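Local coordinates for 23S rRNA-specific endonuclease VapC20 (PDB 5WZF), which cleaves 23S rRNA in the sarcin-ricin loop as the magnesium-dependent, PIN-domain toxin of a type II toxin-antitoxin system, at residues B[19-22]-B[23-27]; B[33-36]-B[37-41]. One frame throughout, in Å; residues are numbered along the deposited sequence.

Both interactions are local, each running along one short helix, and the two helices, 19-25 and 33-41, follow each other in the chain and pack together. Interaction 1 is the buried one, its centre about 9 Å from the centre of the chain, and its side-chain chemistry across the segments is apolar. Interaction 2, its centre about 15 Å from the centre of the chain, is partly buried: Ala36 and Leu39 face inward, while Lys37 and Arg38 fold back over the outer surface. Where they join, His33 ND1 of interaction 2 is probably hydrogen-bonded to Ala24 O of interaction 1 at 2.8 Å, and Phe21 CZ packs 3.3 Å from Ala36 O.

Interaction 1: residues B[19-22]-B[23-27]; sequences TSFW and AALGN
Phe21 and Leu25, four residues apart on helix 19-25, run side by side in the same direction and meet where CE2 of the phenyl ring lies 4.0 Å from CD2 of the leucine. The approach to the ring is oblique. The same methyl reaches the indole of Trp22 at its edge, close to the ring plane, with CD2 of Leu25 4.3 Å from CZ3, so one branch of Leu25 serves two aromatic neighbours. In Phe21 the first torsion (chi1 -177°) sets CG beside the carbonyl carbon, which brings the ring alongside Leu25.

The helix follows strand 14-17 of the parallel PIN-domain sheet and leads away from Asp18, a predicted magnesium ligand. Ser20 OG is hydrogen-bonded to Asp18 OD2, consistent with a second-shell role for Ser20 beside the metal site, while Thr19 OG1 bonds to Glu56 OE1 and so ties the helix to helix 51-63. On the other flanks Trp22 NE1 bonds to Thr49 OG1, and Phe21 packs on helix 33-41.

Backbone bonds of the i to i+4 kind hold the turns. Ala23 N donates to Thr19 O at 2.9 Å with an N-H...O angle of 163°, and Leu25 N to Phe21 O also at 2.9 Å. Between them the link from Ala24 N to Ser20 O is weak, stretched to 3.4 Å. Gly26, the first residue to leave helical geometry, still donates its N to Trp22 O at 2.8 Å.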
# COMPACT_ATOMS: atom_id res chain seq x y z
N THR B 19 -0.58 -10.03 -3.95
CA THR B 19 0.77 -9.60 -4.29
C THR B 19 1.78 -10.74 -4.37
O THR B 19 2.62 -10.77 -5.27
CB THR B 19 1.28 -8.58 -3.26
OG1 THR B 19 0.32 -7.52 -3.15
CG2 THR B 19 2.64 -8.02 -3.64
N SER B 20 1.70 -11.68 -3.43
CA SER B 20 2.64 -12.79 -3.40
C SER B 20 2.58 -13.58 -4.70
O SER B 20 3.60 -14.08 -5.18
CB SER B 20 2.38 -13.70 -2.19
OG SER B 20 1.04 -14.13 -2.16
N PHE B 21 1.39 -13.68 -5.28
CA PHE B 21 1.24 -14.41 -6.54
C PHE B 21 1.70 -13.57 -7.73
O PHE B 21 2.44 -14.06 -8.58
CB PHE B 21 -0.20 -14.86 -6.75
CG PHE B 21 -0.39 -15.68 -8.00
CD1 PHE B 21 -0.22 -17.06 -7.98
CD2 PHE B 21 -0.70 -15.07 -9.21
CE1 PHE B 21 -0.37 -17.81 -9.12
CE2 PHE B 21 -0.84 -15.82 -10.36
CZ PHE B 21 -0.68 -17.19 -10.32
N TRP B 22 1.26 -12.31 -7.80
CA TRP B 22 1.65 -11.43 -8.89
C TRP B 22 3.17 -11.32 -8.99
O TRP B 22 3.74 -11.34 -10.09
CB TRP B 22 1.07 -10.03 -8.72
CG TRP B 22 -0.41 -9.84 -8.96
CD1 TRP B 22 -1.28 -9.17 -8.16
CD2 TRP B 22 -1.17 -10.28 -10.10
NE1 TRP B 22 -2.54 -9.18 -8.70
CE2 TRP B 22 -2.50 -9.85 -9.89
CE3 TRP B 22 -0.87 -11.00 -11.25
CZ2 TRP B 22 -3.52 -10.12 -10.80
CZ3 TRP B 22 -1.88 -11.27 -12.16
CH2 TRP B 22 -3.19 -10.83 -11.92
N ALA B 23 3.81 -11.19 -7.84
CA ALA B 23 5.26 -11.05 -7.77
C ALA B 23 5.97 -12.30 -8.28
O ALA B 23 7.00 -12.21 -8.95
CB ALA B 23 5.70 -10.74 -6.36
N ALA B 24 5.42 -13.46 -7.95
CA ALA B 24 5.99 -14.72 -8.43
C ALA B 24 5.78 -14.87 -9.94
O ALA B 24 6.64 -15.38 -10.64
CB ALA B 24 5.37 -15.90 -7.69
N LEU B 25 4.62 -14.43 -10.42
CA LEU B 25 4.30 -14.58 -11.84
C LEU B 25 5.12 -13.62 -12.69
O LEU B 25 5.56 -13.97 -13.79
CB LEU B 25 2.80 -14.35 -12.08
CG LEU B 25 2.28 -14.73 -13.46
CD1 LEU B 25 2.44 -16.23 -13.69
CD2 LEU B 25 0.82 -14.32 -13.62
N GLY B 26 5.33 -12.41 -12.19
CA GLY B 26 6.01 -11.37 -12.94
C GLY B 26 7.52 -11.34 -12.76
O GLY B 26 8.19 -10.44 -13.26
N ASN B 27 8.05 -12.32 -12.04
CA ASN B 27 9.48 -12.43 -11.82
C ASN B 27 9.96 -13.85 -12.11
O ASN B 27 9.74 -14.76 -11.31
CB ASN B 27 9.83 -12.03 -10.38
CG ASN B 27 11.30 -12.25 -10.04
OD1 ASN B 27 12.16 -12.38 -10.92
ND2 ASN B 27 11.60 -12.28 -8.75

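Interaction 2: residues B[33-36]-B[37-41]; sequences HGTA and KRLWA
Lys37 lays its aliphatic chain across the imidazole of His33, one turn earlier on the amphipathic helix 33-41, which packs against helix 19-25 in the PIN domain. The inward side carries Ala36, Leu39 and Trp40, all touching Phe21, whereas Lys37 and Arg38 are exposed.

The CH-pi contact is made by CG of Lys37, 4.2 Å from the centroid of the His33 ring and 22° off the ring normal, which places it over the face but toward the rim. CD comes closer to a single ring atom, 3.6 Å from NE2 of His33. An otherwise extended lysine chain is bent at chi3 (-59°), bringing the ammonium round to the NE2 side of the ring. The other ring nitrogen, ND1, is hydrogen-bonded to Ala24 O, which ties the imidazole to the preceding helix and helps fix its rotation.

Arg38 folds back in a comparable way. Its guanidinium lies flat over the backbone, with Gly34 O and Thr35 CA both about 3.5 Å from its plane and beneath its rim. Although NH2 of Arg38 comes 3.1 Å from OG1 of Thr35, the angle is too poor for a hydrogen bond. CG2 of Thr35 lies beside CD1 of the buried Leu39, 4.2 Å away, the two side chains pointing the same way.

Successive i to i+4 backbone bonds run from Lys37 N to His33 O, Arg38 N to Gly34 O, Leu39 N to Thr35 O and Trp40 N to Ala36 O, the last being the shortest at 2.8 Å.

A water in the imidazole plane bonds to NE2 of His33 at 2.7 Å and accepts a weak hydrogen bond from NZ of Lys37 at 3.3 Å.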
# COMPACT_ATOMS: atom_id res chain seq x y z
N HIS B 33 8.04 -19.08 -9.36
CA HIS B 33 7.61 -18.64 -10.69
C HIS B 33 6.96 -19.76 -11.49
O HIS B 33 5.91 -19.57 -12.11
CB HIS B 33 8.79 -18.07 -11.47
CG HIS B 33 8.42 -17.58 -12.84
ND1 HIS B 33 7.58 -16.51 -13.04
CD2 HIS B 33 8.76 -18.03 -14.07
CE1 HIS B 33 7.43 -16.31 -14.34
NE2 HIS B 33 8.14 -17.22 -14.99
N GLY B 34 7.58 -20.93 -11.48
CA GLY B 34 7.04 -22.09 -12.18
C GLY B 34 5.68 -22.48 -11.65
O GLY B 34 4.75 -22.73 -12.41
N THR B 35 5.57 -22.51 -10.32
CA THR B 35 4.31 -22.84 -9.66
C THR B 35 3.23 -21.82 -10.01
O THR B 35 2.07 -22.18 -10.24
CB THR B 35 4.48 -22.89 -8.13
OG1 THR B 35 5.40 -23.93 -7.79
CG2 THR B 35 3.15 -23.16 -7.45
N ALA B 36 3.61 -20.55 -10.05
CA ALA B 36 2.69 -19.47 -10.41
C ALA B 36 2.16 -19.64 -11.83
O ALA B 36 0.96 -19.49 -12.07
CB ALA B 36 3.37 -18.11 -10.26
N LYS B 37 3.05 -19.96 -12.77
CA LYS B 37 2.64 -20.11 -14.16
C LYS B 37 1.67 -21.27 -14.34
O LYS B 37 0.73 -21.19 -15.12
CB LYS B 37 3.86 -20.31 -15.07
CG LYS B 37 4.67 -19.05 -15.30
CD LYS B 37 5.57 -19.18 -16.52
CE LYS B 37 6.54 -20.33 -16.37
NZ LYS B 37 7.48 -20.41 -17.52
N ARG B 38 1.89 -22.36 -13.60
CA ARG B 38 1.00 -23.51 -13.67
C ARG B 38 -0.38 -23.16 -13.13
O ARG B 38 -1.40 -23.52 -13.71
CB ARG B 38 1.59 -24.70 -12.90
CG ARG B 38 2.83 -25.31 -13.55
CD ARG B 38 3.17 -26.66 -12.95
NE ARG B 38 3.53 -26.57 -11.53
CZ ARG B 38 4.75 -26.31 -11.08
NH1 ARG B 38 5.75 -26.12 -11.94
NH2 ARG B 38 4.98 -26.25 -9.78
N LEU B 39 -0.40 -22.44 -12.01
CA LEU B 39 -1.66 -22.00 -11.42
C LEU B 39 -2.40 -21.03 -12.33
O LEU B 39 -3.62 -21.08 -12.46
CB LEU B 39 -1.41 -21.34 -10.06
CG LEU B 39 -1.13 -22.28 -8.90
CD1 LEU B 39 -0.66 -21.51 -7.67
CD2 LEU B 39 -2.37 -23.09 -8.58
N TRP B 40 -1.64 -20.13 -12.96
CA TRP B 40 -2.21 -19.15 -13.88
C TRP B 40 -2.90 -19.84 -15.05
O TRP B 40 -3.92 -19.37 -15.54
CB TRP B 40 -1.12 -18.20 -14.38
CG TRP B 40 -1.64 -17.01 -15.11
CD1 TRP B 40 -1.46 -16.71 -16.43
CD2 TRP B 40 -2.43 -15.94 -14.57
NE1 TRP B 40 -2.09 -15.53 -16.74
CE2 TRP B 40 -2.69 -15.04 -15.62
CE3 TRP B 40 -2.94 -15.67 -13.30
CZ2 TRP B 40 -3.44 -13.88 -15.43
CZ3 TRP B 40 -3.68 -14.52 -13.11
CH2 TRP B 40 -3.93 -13.64 -14.18
N ALA B 41 -2.32 -20.95 -15.50
CA ALA B 41 -2.85 -21.68 -16.64
C ALA B 41 -4.14 -22.43 -16.31
O ALA B 41 -4.94 -22.72 -17.20
CB ALA B 41 -1.80 -22.64 -17.19
O HOH W 1 8.68 -17.29 -17.62